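Local coordinates for protein phosphopantothenoylcysteine decarboxylase (PDB 6EOA) that binds flavin mononucleotide as a trimer of the homooligomeric flavin-containing cysteine decarboxylase family and probably decarboxylates phosphopantothenoylcysteine in coenzyme A biosynthesis, at residues S47-D52 / T220-I225; S85-L90 / E99-R104; K146-I151 / T186-V191; G150-L155 / L159-G164. All blocks are in the same frame, centred on the assembly; numbering follows the deposited sequence.

Contact 1 of 4, residues S47-D52 / T220-I225; sequences SIKAPD and TDWRDI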
loop_
_atom_site.group_PDB
_atom_site.type_symbol
_atom_site.label_atom_id
_atom_site.label_comp_id
_atom_site.label_asym_id
_atom_site.label_seq_id
_atom_site.Cartn_x
_atom_site.Cartn_y
_atom_site.Cartn_z
ATOM N N SER A 47 3.166 17.763 10.796
ATOM C CA SER A 47 3.539 18.348 9.507
ATOM C C SER A 47 3.251 19.848 9.460
ATOM O O SER A 47 3.763 20.556 8.595
ATOM C CB SER A 47 2.802 17.649 8.359
ATOM O OG SER A 47 3.510 16.511 7.908
ATOM N N ILE A 48 2.420 20.323 10.383
ATOM C CA ILE A 48 2.133 21.748 10.509
ATOM C C ILE A 48 3.417 22.531 10.818
ATOM O O ILE A 48 3.559 23.695 10.436
ATOM C CB ILE A 48 1.070 22.002 11.604
ATOM C CG1 ILE A 48 -0.278 21.429 11.167
ATOM C CG2 ILE A 48 0.919 23.488 11.903
ATOM C CD1 ILE A 48 -1.429 21.828 12.070
ATOM N N LYS A 49 4.361 21.875 11.485
ATOM C CA LYS A 49 5.635 22.503 11.827
ATOM C C LYS A 49 6.697 22.363 10.733
ATOM O O LYS A 49 7.812 22.866 10.879
ATOM C CB LYS A 49 6.169 21.927 13.141
ATOM C CG LYS A 49 5.225 22.123 14.310
ATOM C CD LYS A 49 4.951 23.604 14.526
ATOM C CE LYS A 49 4.029 23.836 15.707
ATOM N NZ LYS A 49 3.713 25.281 15.865
ATOM N N ALA A 50 6.355 21.678 9.646
ATOM C CA ALA A 50 7.281 21.532 8.519
ATOM C C ALA A 50 7.707 22.884 7.921
ATOM O O ALA A 50 8.888 23.067 7.613
ATOM C CB ALA A 50 6.671 20.639 7.435
ATOM N N PRO A 51 6.764 23.839 7.753
ATOM C CA PRO A 51 7.208 25.159 7.284
ATOM C C PRO A 51 8.184 25.871 8.230
ATOM O O PRO A 51 9.056 26.594 7.749
ATOM C CB PRO A 51 5.900 25.946 7.176
ATOM C CG PRO A 51 4.874 24.912 6.915
ATOM C CD PRO A 51 5.290 23.746 7.753
ATOM N N ASP A 52 8.044 25.675 9.539
ATOM C CA ASP A 52 8.961 26.289 10.501
ATOM C C ASP A 52 10.370 25.711 10.372
ATOM O O ASP A 52 11.364 26.425 10.522
ATOM C CB ASP A 52 8.447 26.099 11.928
ATOM C CG ASP A 52 7.129 26.804 12.167
ATOM O OD1 ASP A 52 7.143 28.034 12.380
ATOM O OD2 ASP A 52 6.078 26.127 12.135
ATOM N N THR A 220 9.560 14.982 18.255
ATOM C CA THR A 220 10.633 15.810 18.780
ATOM C C THR A 220 10.371 17.243 18.343
ATOM O O THR A 220 10.027 17.479 17.183
ATOM C CB THR A 220 12.004 15.348 18.270
ATOM O OG1 THR A 220 12.162 13.944 18.511
ATOM C CG2 THR A 220 13.123 16.123 18.950
ATOM N N ASP A 221 10.499 18.190 19.269
ATOM C CA ASP A 221 10.211 19.586 18.959
ATOM C C ASP A 221 11.008 20.034 17.737
ATOM O O ASP A 221 12.187 19.708 17.606
ATOM C CB ASP A 221 10.512 20.486 20.157
ATOM C CG ASP A 221 10.014 21.901 19.951
ATOM O OD1 ASP A 221 8.808 22.145 20.170
ATOM O OD2 ASP A 221 10.828 22.767 19.566
ATOM N N TRP A 222 10.354 20.760 16.836
ATOM C CA TRP A 222 10.952 21.090 15.548
ATOM C C TRP A 222 12.249 21.887 15.698
ATOM O O TRP A 222 13.150 21.778 14.865
ATOM C CB TRP A 222 9.956 21.855 14.673
ATOM C CG TRP A 222 9.642 23.248 15.137
ATOM C CD1 TRP A 222 8.627 23.629 15.964
ATOM C CD2 TRP A 222 10.342 24.446 14.782
ATOM N NE1 TRP A 222 8.655 24.989 16.153
ATOM C CE2 TRP A 222 9.699 25.515 15.439
ATOM C CE3 TRP A 222 11.452 24.719 13.975
ATOM C CZ2 TRP A 222 10.130 26.835 15.316
ATOM C CZ3 TRP A 222 11.877 26.031 13.854
ATOM C CH2 TRP A 222 11.217 27.072 14.522
ATOM N N ARG A 223 12.351 22.673 16.763
ATOM C CA ARG A 223 13.578 23.419 17.025
ATOM C C ARG A 223 14.706 22.461 17.387
ATOM O O ARG A 223 15.864 22.683 17.035
ATOM C CB ARG A 223 13.365 24.444 18.140
ATOM C CG ARG A 223 12.346 25.509 17.791
ATOM C CD ARG A 223 11.986 26.354 18.999
ATOM N NE ARG A 223 10.620 26.859 18.898
ATOM C CZ ARG A 223 9.562 26.264 19.440
ATOM N NH1 ARG A 223 9.712 25.141 20.133
ATOM N NH2 ARG A 223 8.353 26.793 19.295
ATOM N N ASP A 224 14.362 21.388 18.091
ATOM C CA ASP A 224 15.343 20.366 18.417
ATOM C C ASP A 224 15.777 19.648 17.148
ATOM O O ASP A 224 16.958 19.357 16.971
ATOM C CB ASP A 224 14.780 19.382 19.441
ATOM C CG ASP A 224 14.519 20.032 20.788
ATOM O OD1 ASP A 224 15.184 21.046 21.096
ATOM O OD2 ASP A 224 13.652 19.534 21.537
ATOM N N ILE A 225 14.821 19.384 16.260
ATOM C CA ILE A 225 15.115 18.786 14.959
ATOM C C ILE A 225 16.143 19.597 14.186
ATOM O O ILE A 225 17.104 19.048 13.646
ATOM C CB ILE A 225 13.853 18.664 14.084
ATOM C CG1 ILE A 225 12.735 17.962 14.850
ATOM C CG2 ILE A 225 14.170 17.918 12.795
ATOM C CD1 ILE A 225 13.050 16.539 15.152
#
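Lys49 and Trp222 mark the closest backbone approach, their CA atoms 6.6 Å apart, where the 3-10 turn leading into helix 50-59 passes the first turn of helix 222-237. This joins the helix after the first strand of the Rossmann-like alpha/beta fold to its C-terminal helix. The Trp222 indole carries the contact. With chi1 at 70°, its CG sits between the backbone N and the carbonyl carbon, and the ring reaches across to helix 50-59. Asp52 meets one face of it: CB stands 3.6 Å from the centroid of the Trp222 six-membered ring and only 4° off the normal, a nearly vertical CH-pi contact. The backbone of the same residue adds a second touch, Asp52 O lying 3.4 Å from Trp222 CZ3. Lys49 approaches differently. Its aliphatic chain, bent at chi2, crosses the Trp222 side chain at about a right angle, and Lys49 CD comes obliquely to 3.9 Å from Trp222 CD1. The opposite face of the indole is taken by Arg223 CG, so the ring is sandwiched between two carbon atoms. The Arg223 guanidinium folds back over Trp222 NE1 and is tethered by a salt bridge from NH1 to Asp221 OD2 (2.7 Å). Asp221 is also the N-cap, accepting from Arg223 N at OD2 (3.2 Å). Ile53 and Ala56 extend the surface against which Trp222 packs. With no hydrogen bond between the segments, the chemistry implies a surface contact of carbon against the indole, edged by one backbone carbonyl and bordered by charged groups whose stems supply the carbon.

Contact 2 of 4, residues S85-L90 / E99-R104; sequences SVRSAL and EHFGVR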
loop_
_atom_site.group_PDB
_atom_site.type_symbol
_atom_site.label_atom_id
_atom_site.label_comp_id
_atom_site.label_asym_id
_atom_site.label_seq_id
_atom_site.Cartn_x
_atom_site.Cartn_y
_atom_site.Cartn_z
ATOM N N SER A 85 6.645 31.174 5.601
ATOM C CA SER A 85 7.548 30.829 6.688
ATOM C C SER A 85 8.990 31.225 6.373
ATOM O O SER A 85 9.752 31.597 7.269
ATOM C CB SER A 85 7.455 29.332 6.987
ATOM O OG SER A 85 8.155 28.997 8.168
ATOM N N VAL A 86 9.359 31.153 5.097
ATOM C CA VAL A 86 10.687 31.579 4.667
ATOM C C VAL A 86 10.831 33.096 4.803
ATOM O O VAL A 86 11.827 33.590 5.343
ATOM C CB VAL A 86 10.974 31.153 3.210
ATOM C CG1 VAL A 86 12.227 31.830 2.692
ATOM C CG2 VAL A 86 11.100 29.635 3.116
ATOM N N ARG A 87 9.831 33.832 4.326
ATOM C CA ARG A 87 9.834 35.290 4.445
ATOM C C ARG A 87 9.892 35.728 5.899
ATOM O O ARG A 87 10.587 36.683 6.245
ATOM C CB ARG A 87 8.596 35.893 3.782
ATOM C CG ARG A 87 8.480 35.620 2.300
ATOM C CD ARG A 87 7.263 36.322 1.732
ATOM N NE ARG A 87 6.921 35.801 0.416
ATOM C CZ ARG A 87 5.935 34.942 0.192
ATOM N NH1 ARG A 87 5.185 34.512 1.199
ATOM N NH2 ARG A 87 5.697 34.516 -1.039
ATOM N N SER A 88 9.148 35.025 6.744
ATOM C CA SER A 88 9.116 35.318 8.170
ATOM C C SER A 88 10.498 35.160 8.795
ATOM O O SER A 88 10.931 35.996 9.588
ATOM C CB SER A 88 8.108 34.408 8.873
ATOM O OG SER A 88 8.100 34.639 10.267
ATOM N N ALA A 89 11.189 34.088 8.425
ATOM C CA ALA A 89 12.513 33.800 8.965
ATOM C C ALA A 89 13.579 34.727 8.383
ATOM O O ALA A 89 14.571 35.031 9.047
ATOM C CB ALA A 89 12.882 32.349 8.707
ATOM N N LEU A 90 13.372 35.179 7.150
ATOM C CA LEU A 90 14.353 36.032 6.481
ATOM C C LEU A 90 14.008 37.516 6.581
ATOM O O LEU A 90 14.614 38.344 5.898
ATOM C CB LEU A 90 14.487 35.636 5.009
ATOM C CG LEU A 90 15.040 34.238 4.729
ATOM C CD1 LEU A 90 15.155 34.004 3.232
ATOM C CD2 LEU A 90 16.384 34.051 5.413
ATOM N N GLU A 99 9.304 31.251 -7.385
ATOM C CA GLU A 99 10.414 30.309 -7.414
ATOM C C GLU A 99 10.624 29.686 -6.035
ATOM O O GLU A 99 11.393 28.737 -5.890
ATOM C CB GLU A 99 11.695 30.991 -7.898
ATOM C CG GLU A 99 11.557 31.642 -9.270
ATOM C CD GLU A 99 10.932 30.715 -10.304
ATOM O OE1 GLU A 99 10.042 31.174 -11.052
ATOM O OE2 GLU A 99 11.332 29.534 -10.380
ATOM N N HIS A 100 9.933 30.233 -5.035
ATOM C CA HIS A 100 9.900 29.687 -3.673
ATOM C C HIS A 100 11.271 29.680 -2.979
ATOM O O HIS A 100 11.528 28.841 -2.113
ATOM C CB HIS A 100 9.313 28.268 -3.682
ATOM C CG HIS A 100 8.044 28.141 -4.470
ATOM N ND1 HIS A 100 6.988 29.015 -4.332
ATOM C CD2 HIS A 100 7.661 27.234 -5.402
ATOM C CE1 HIS A 100 6.012 28.657 -5.147
ATOM N NE2 HIS A 100 6.394 27.578 -5.807
ATOM N N PHE A 101 12.155 30.580 -3.410
ATOM C CA PHE A 101 13.378 30.967 -2.678
ATOM C C PHE A 101 14.689 30.126 -2.631
ATOM O O PHE A 101 15.574 30.514 -1.871
ATOM C CB PHE A 101 13.009 31.219 -1.208
ATOM C CG PHE A 101 12.194 32.455 -0.987
ATOM C CD1 PHE A 101 12.748 33.707 -1.185
ATOM C CD2 PHE A 101 10.879 32.368 -0.557
ATOM C CE1 PHE A 101 12.002 34.850 -0.977
ATOM C CE2 PHE A 101 10.127 33.509 -0.342
ATOM C CZ PHE A 101 10.691 34.753 -0.553
ATOM N N GLY A 102 14.884 29.023 -3.358
ATOM C CA GLY A 102 13.914 28.289 -4.137
ATOM C C GLY A 102 13.840 26.969 -3.396
ATOM O O GLY A 102 14.771 26.164 -3.441
ATOM N N VAL A 103 12.734 26.762 -2.688
ATOM C CA VAL A 103 12.508 25.530 -1.946
ATOM C C VAL A 103 11.167 24.969 -2.406
ATOM O O VAL A 103 10.114 25.340 -1.889
ATOM C CB VAL A 103 12.489 25.687 -0.415
ATOM C CG1 VAL A 103 12.289 24.333 0.251
ATOM C CG2 VAL A 103 13.774 26.343 0.071
ATOM N N ARG A 104 11.205 24.078 -3.388
ATOM C CA ARG A 104 9.978 23.479 -3.883
ATOM C C ARG A 104 9.588 22.279 -3.031
ATOM O O ARG A 104 10.432 21.472 -2.639
ATOM C CB ARG A 104 10.120 23.078 -5.357
ATOM C CG ARG A 104 9.535 21.712 -5.683
ATOM C CD ARG A 104 9.251 21.563 -7.169
ATOM N NE ARG A 104 8.032 22.262 -7.569
ATOM C CZ ARG A 104 7.334 21.988 -8.669
ATOM N NH1 ARG A 104 7.730 21.023 -9.491
ATOM N NH2 ARG A 104 6.235 22.679 -8.946
#
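Val86 and Phe101 make the closest touch, Val86 CG1 standing 3.6 Å from Phe101 CD2. That methyl lies over one face of the phenyl ring, 4.0 Å from its centroid and 28° off the normal, a CH-pi contact displaced towards the CG and CD2 corner. Being anti to the backbone N (chi1 169°), CG1 is the branch that projects over the ring. Beside it, Arg87 meets the far end of the ring with its stem: Arg87 CG is 3.7 Å from Phe101 CZ, and NE follows at 4.0 Å from Phe101 CE2. The arginine chain is extended from CG to NE and crosses the Phe101 side chain at about a right angle. Its guanidinium plane is inclined 72° to the ring, so the two planes are far from a parallel stack. One shell out, the loop is anchored by His100 ND1, which is hydrogen-bonded to Asp83 OD2 on helix 79-89. A cis peptide between Phe101 and Gly102 turns the chain directly after the aromatic residue. Arg87 NH2 has a long, weak ion pair with Glu80, and Leu92 touches both Arg87 and Phe101. The contact thus pins the loop leading to edge strand 105-106 back onto helix 79-89, away from the flavin. Farther in, Val103 packs on Val54 and Val58 of helix 50-59 and on Val65 and Val67 of strand 63-69, continuing the apolar layer between helices and sheet.

Contact 3 of 4, residues K146-I151 / T186-V191; sequences KIAGGI and TRHLAV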
loop_
_atom_site.group_PDB
_atom_site.type_symbol
_atom_site.label_atom_id
_atom_site.label_comp_id
_atom_site.label_asym_id
_atom_site.label_seq_id
_atom_site.Cartn_x
_atom_site.Cartn_y
_atom_site.Cartn_z
ATOM N N LYS A 146 5.670 1.286 6.133
ATOM C CA LYS A 146 6.051 1.138 4.728
ATOM C C LYS A 146 7.563 1.014 4.565
ATOM O O LYS A 146 8.044 0.195 3.779
ATOM C CB LYS A 146 5.543 2.313 3.895
ATOM C CG LYS A 146 4.038 2.328 3.667
ATOM C CD LYS A 146 3.724 3.040 2.368
ATOM C CE LYS A 146 2.539 3.981 2.497
ATOM N NZ LYS A 146 1.227 3.274 2.521
ATOM N N ILE A 147 8.304 1.835 5.304
ATOM C CA ILE A 147 9.764 1.793 5.275
ATOM C C ILE A 147 10.270 0.437 5.756
ATOM O O ILE A 147 11.118 -0.186 5.110
ATOM C CB ILE A 147 10.384 2.906 6.146
ATOM C CG1 ILE A 147 10.111 4.279 5.528
ATOM C CG2 ILE A 147 11.885 2.692 6.302
ATOM C CD1 ILE A 147 10.428 5.441 6.447
ATOM N N ALA A 148 9.739 -0.016 6.888
ATOM C CA ALA A 148 10.117 -1.304 7.458
ATOM C C ALA A 148 9.729 -2.441 6.524
ATOM O O ALA A 148 10.391 -3.476 6.485
ATOM C CB ALA A 148 9.471 -1.493 8.820
ATOM N N GLY A 149 8.656 -2.242 5.767
ATOM C CA GLY A 149 8.185 -3.249 4.835
ATOM C C GLY A 149 8.882 -3.218 3.487
ATOM O O GLY A 149 8.761 -4.156 2.703
ATOM N N GLY A 150 9.612 -2.141 3.211
ATOM C CA GLY A 150 10.344 -2.023 1.961
ATOM C C GLY A 150 9.468 -1.579 0.807
ATOM O O GLY A 150 9.884 -1.606 -0.352
ATOM N N ILE A 151 8.248 -1.168 1.129
ATOM C CA ILE A 151 7.310 -0.674 0.133
ATOM C C ILE A 151 7.732 0.702 -0.366
ATOM O O ILE A 151 8.077 1.573 0.429
ATOM C CB ILE A 151 5.889 -0.613 0.710
ATOM C CG1 ILE A 151 5.352 -2.031 0.880
ATOM C CG2 ILE A 151 4.968 0.196 -0.191
ATOM C CD1 ILE A 151 3.953 -2.082 1.385
ATOM N N THR A 186 7.354 -0.878 17.706
ATOM C CA THR A 186 8.685 -1.198 18.202
ATOM C C THR A 186 9.400 -2.191 17.289
ATOM O O THR A 186 10.620 -2.151 17.155
ATOM C CB THR A 186 8.622 -1.771 19.625
ATOM O OG1 THR A 186 7.775 -2.926 19.637
ATOM C CG2 THR A 186 8.060 -0.731 20.581
ATOM N N ARG A 187 8.637 -3.081 16.663
ATOM C CA ARG A 187 9.203 -4.019 15.700
ATOM C C ARG A 187 9.672 -3.300 14.429
ATOM O O ARG A 187 10.645 -3.715 13.799
ATOM C CB ARG A 187 8.186 -5.105 15.348
ATOM C CG ARG A 187 8.677 -6.112 14.317
ATOM C CD ARG A 187 7.638 -7.192 14.042
ATOM N NE ARG A 187 7.418 -8.048 15.205
ATOM C CZ ARG A 187 6.462 -8.969 15.290
ATOM N NH1 ARG A 187 5.621 -9.158 14.279
ATOM N NH2 ARG A 187 6.342 -9.700 16.390
ATOM N N HIS A 188 8.983 -2.224 14.057
ATOM C CA HIS A 188 9.361 -1.448 12.875
ATOM C C HIS A 188 10.519 -0.505 13.179
ATOM O O HIS A 188 11.398 -0.301 12.337
ATOM C CB HIS A 188 8.169 -0.655 12.336
ATOM C CG HIS A 188 7.067 -1.512 11.795
ATOM N ND1 HIS A 188 5.821 -1.014 11.480
ATOM C CD2 HIS A 188 7.023 -2.838 11.520
ATOM C CE1 HIS A 188 5.057 -1.996 11.033
ATOM N NE2 HIS A 188 5.763 -3.111 11.045
ATOM N N LEU A 189 10.513 0.074 14.377
ATOM C CA LEU A 189 11.632 0.893 14.824
ATOM C C LEU A 189 12.892 0.041 14.869
ATOM O O LEU A 189 13.979 0.515 14.556
ATOM C CB LEU A 189 11.362 1.510 16.201
ATOM C CG LEU A 189 10.282 2.589 16.313
ATOM C CD1 LEU A 189 10.103 3.000 17.775
ATOM C CD2 LEU A 189 10.617 3.800 15.448
ATOM N N ALA A 190 12.731 -1.221 15.253
ATOM C CA ALA A 190 13.847 -2.159 15.316
ATOM C C ALA A 190 14.417 -2.437 13.928
ATOM O O ALA A 190 15.629 -2.368 13.726
ATOM C CB ALA A 190 13.409 -3.459 15.979
ATOM N N VAL A 191 13.538 -2.755 12.981
ATOM C CA VAL A 191 13.937 -2.979 11.596
ATOM C C VAL A 191 14.613 -1.737 11.018
ATOM O O VAL A 191 15.693 -1.808 10.437
ATOM C CB VAL A 191 12.727 -3.362 10.716
ATOM C CG1 VAL A 191 13.092 -3.291 9.240
ATOM C CG2 VAL A 191 12.222 -4.745 11.082
#
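Ala148 and His188 bring two helices together, 141-149 and 183-195, with CA atoms 5.5 Å apart. Followed outward, the His188 side chain shows how. Its CB lies 3.8 Å from Ala148 CB, the first carbon contact. CG, held anti to the carbonyl carbon (chi1 -66°), is also 3.8 Å from Ala148 CB, and CD2 is 3.9 Å from the same methyl, which meets the imidazole obliquely. His188 packs further on Leu144 and Ala145 of helix 141-149 and on Gly149 of the third subunit. One turn on in helix 183-195, Val191 completes the contact. Its CG1, anti to the backbone N, rests 3.9 Å from Ala148 O and 4.1 Å from Ala148 CB. The single alanine is thus flanked by a histidine and a valine, and its short side chain suits the close approach of the backbones. Just past it, helix 141-149 ends in a Schellman motif: Gly150 has a phi of 81°, and Ile151 N returns to Lys146 O at 3.0 Å. Of the polar ends nearby, Lys146 NZ bridges Asp142 of its own chain and Asp153 of the third subunit, and Arg187 NH2 bridges Asp195 of the third subunit. Between the two segments the contact is therefore van der Waals and apolar, with neither hydrogen bond nor ion pair, while the charged ends of Lys146 and Arg187 reach partners on the third subunit, Lys146 also one in its own helix.

Contact 4 of 4, residues G150-L155 / L159-G164; sequences GICDSL and LLRALG. With FMN (flavin mononucleotide), chain B.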
loop_
_atom_site.group_PDB
_atom_site.type_symbol
_atom_site.label_atom_id
_atom_site.label_comp_id
_atom_site.label_asym_id
_atom_site.label_seq_id
_atom_site.Cartn_x
_atom_site.Cartn_y
_atom_site.Cartn_z
ATOM N N GLY A 150 9.612 -2.141 3.211
ATOM C CA GLY A 150 10.344 -2.023 1.961
ATOM C C GLY A 150 9.468 -1.579 0.807
ATOM O O GLY A 150 9.884 -1.606 -0.352
ATOM N N ILE A 151 8.248 -1.168 1.129
ATOM C CA ILE A 151 7.310 -0.674 0.133
ATOM C C ILE A 151 7.732 0.702 -0.366
ATOM O O ILE A 151 8.077 1.573 0.429
ATOM C CB ILE A 151 5.889 -0.613 0.710
ATOM C CG1 ILE A 151 5.352 -2.031 0.880
ATOM C CG2 ILE A 151 4.968 0.196 -0.191
ATOM C CD1 ILE A 151 3.953 -2.082 1.385
ATOM N N CYS A 152 7.714 0.896 -1.683
ATOM C CA CYS A 152 8.173 2.159 -2.251
ATOM C C CYS A 152 7.329 2.657 -3.420
ATOM O O CYS A 152 7.859 2.947 -4.491
ATOM C CB CYS A 152 9.639 2.039 -2.682
ATOM S SG CYS A 152 10.093 0.475 -3.463
ATOM N N ASP A 153 6.021 2.794 -3.203
ATOM C CA ASP A 153 5.118 3.257 -4.255
ATOM C C ASP A 153 4.797 4.747 -4.138
ATOM O O ASP A 153 3.705 5.190 -4.493
ATOM C CB ASP A 153 3.818 2.434 -4.262
ATOM C CG ASP A 153 3.140 2.382 -2.898
ATOM O OD1 ASP A 153 3.553 3.123 -1.980
ATOM O OD2 ASP A 153 2.178 1.595 -2.750
ATOM N N SER A 154 5.757 5.519 -3.644
ATOM C CA SER A 154 5.623 6.971 -3.599
ATOM C C SER A 154 6.998 7.603 -3.748
ATOM O O SER A 154 8.009 6.908 -3.670
ATOM C CB SER A 154 4.964 7.418 -2.292
ATOM O OG SER A 154 5.810 7.151 -1.187
ATOM N N LEU A 155 7.038 8.914 -3.970
ATOM C CA LEU A 155 8.311 9.614 -4.104
ATOM C C LEU A 155 9.160 9.439 -2.851
ATOM O O LEU A 155 10.351 9.128 -2.932
ATOM C CB LEU A 155 8.082 11.101 -4.379
ATOM C CG LEU A 155 9.341 11.974 -4.355
ATOM C CD1 LEU A 155 10.359 11.489 -5.384
ATOM C CD2 LEU A 155 8.984 13.435 -4.593
ATOM N N LEU A 159 12.666 7.286 -2.737
ATOM C CA LEU A 159 13.890 7.994 -2.374
ATOM C C LEU A 159 14.658 7.254 -1.282
ATOM O O LEU A 159 15.861 7.017 -1.411
ATOM C CB LEU A 159 13.572 9.419 -1.915
ATOM C CG LEU A 159 14.724 10.183 -1.255
ATOM C CD1 LEU A 159 15.941 10.238 -2.170
ATOM C CD2 LEU A 159 14.287 11.585 -0.854
ATOM N N LEU A 160 13.958 6.893 -0.212
ATOM C CA LEU A 160 14.578 6.175 0.901
ATOM C C LEU A 160 15.126 4.819 0.466
ATOM O O LEU A 160 16.217 4.424 0.872
ATOM C CB LEU A 160 13.574 5.999 2.041
ATOM C CG LEU A 160 13.290 7.262 2.859
ATOM C CD1 LEU A 160 11.971 7.144 3.603
ATOM C CD2 LEU A 160 14.427 7.531 3.827
ATOM N N ARG A 161 14.367 4.117 -0.372
ATOM C CA ARG A 161 14.768 2.798 -0.854
ATOM C C ARG A 161 15.995 2.884 -1.756
ATOM O O ARG A 161 16.794 1.952 -1.815
ATOM C CB ARG A 161 13.614 2.133 -1.607
ATOM C CG ARG A 161 13.830 0.660 -1.928
ATOM C CD ARG A 161 13.764 -0.203 -0.670
ATOM N NE ARG A 161 12.994 -1.428 -0.886
ATOM C CZ ARG A 161 13.464 -2.502 -1.509
ATOM N NH1 ARG A 161 14.702 -2.503 -1.980
ATOM N NH2 ARG A 161 12.696 -3.574 -1.664
ATOM N N ALA A 162 16.143 4.007 -2.451
ATOM C CA ALA A 162 17.216 4.170 -3.427
ATOM C C ALA A 162 18.499 4.729 -2.822
ATOM O O ALA A 162 19.531 4.753 -3.487
ATOM C CB ALA A 162 16.756 5.066 -4.567
ATOM N N LEU A 163 18.438 5.173 -1.570
ATOM C CA LEU A 163 19.600 5.785 -0.922
ATOM C C LEU A 163 20.824 4.875 -0.894
ATOM O O LEU A 163 20.704 3.652 -0.906
ATOM C CB LEU A 163 19.263 6.198 0.510
ATOM C CG LEU A 163 18.420 7.451 0.710
ATOM C CD1 LEU A 163 18.298 7.740 2.187
ATOM C CD2 LEU A 163 19.030 8.635 -0.020
ATOM N N GLY A 164 22.001 5.490 -0.864
ATOM C CA GLY A 164 23.232 4.769 -0.604
ATOM C C GLY A 164 23.571 4.912 0.867
ATOM O O GLY A 164 23.106 5.849 1.518
HETATM N N1 FMN B . 11.472 1.044 -9.433
HETATM C C2 FMN B . 12.190 -0.121 -9.624
HETATM O O2 FMN B . 12.151 -1.007 -8.769
HETATM N N3 FMN B . 12.954 -0.282 -10.768
HETATM C C4 FMN B . 13.003 0.715 -11.724
HETATM O O4 FMN B . 13.683 0.559 -12.738
HETATM C C4A FMN B . 12.277 1.891 -11.535
HETATM N N5 FMN B . 12.313 2.898 -12.482
HETATM C C5A FMN B . 11.586 4.058 -12.287
HETATM C C6 FMN B . 11.615 5.073 -13.241
HETATM C C7 FMN B . 10.884 6.240 -13.047
HETATM C C7M FMN B . 10.922 7.334 -14.076
HETATM C C8 FMN B . 10.119 6.390 -11.893
HETATM C C8M FMN B . 9.323 7.642 -11.659
HETATM C C9 FMN B . 10.088 5.379 -10.942
HETATM C C9A FMN B . 10.820 4.213 -11.135
HETATM N N10 FMN B . 10.784 3.204 -10.188
HETATM C C10 FMN B . 11.510 2.047 -10.382
HETATM C "C1'" FMN B . 9.961 3.367 -8.944
HETATM C "C2'" FMN B . 8.604 2.696 -9.126
HETATM O "O2'" FMN B . 8.046 3.016 -10.386
HETATM C "C3'" FMN B . 7.652 3.123 -8.018
HETATM O "O3'" FMN B . 8.123 2.576 -6.807
HETATM C "C4'" FMN B . 6.238 2.632 -8.305
HETATM O "O4'" FMN B . 5.314 3.275 -7.454
HETATM C "C5'" FMN B . 6.159 1.124 -8.110
HETATM O "O5'" FMN B . 4.929 0.650 -8.604
HETATM P P FMN B . 4.759 -0.911 -8.986
HETATM O O1P FMN B . 4.648 -1.712 -7.709
HETATM O O2P FMN B . 5.936 -1.421 -9.788
HETATM O O3P FMN B . 3.503 -1.055 -9.803
#
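With CG anti to the backbone N (chi1 -169°), the Arg161 chain bends at chi2 (71°) and again at chi3, passing Cys152 and bringing NE to the Gly150 carbonyl. NE donates to Gly150 O at 3.2 Å with an N-H...O angle of 165°. The oxygen lies close to the guanidinium plane, whereas NE is tilted somewhat from the carbonyl plane. Cys152 SG, placed between its own backbone N and carbonyl carbon, sits 4.0 Å from Arg161 CG, against the bend. The outer end of the guanidinium is held by another chain, NH1 being hydrogen-bonded to Thr185 OG1 of the second subunit. Asp142 OD1 of that subunit accepts a hydrogen bond from Cys152 N. Cys152, an FMN-binding residue, lies against the flavin held by the second subunit: Cys152 O and FMN O3' are paired at 2.4 Å, a length too short to trust in detail, and Asp153 CA is 3.2 Å from FMN O4'. The loop therefore closes the ribityl side of a flavin otherwise gripped by second-subunit residues such as Ser140 and Gly43. Leu159 N to Leu155 O (3.0 Å) is the helical bond that carries the chain on from the Ser154 N-cap. Helix 155-162 packs through Leu160 against Val134 and Ile136 of strand 133-139 and Val169 of strand 169-173, and touches Leu123 and His124 of helix 123-130 through Leu155.

In the fold
Contact 1 is a surface contact, contacts 2 and 4 are largely buried, and contact 3 is intermediate. Contacts 1 and 2 meet where Ser85 OG probably bonds to Pro51 O, so helices 50-59 and 79-89 tie them together. Contacts 3 and 4 share Gly150 and Ile151 and touch through Ile147 CD1 and Leu160 CD1, 3.7 Å apart. Chemistry follows place: the first pair rests on aromatic rings covered by carbon, with no other subunit touching their segments, and contact 3 on small aliphatic groups and an imidazole. Contacts 3 and 4 both lie at the subunit boundary, contact 4 alone having hydrogen bonds between its segments and a flavin against its loop.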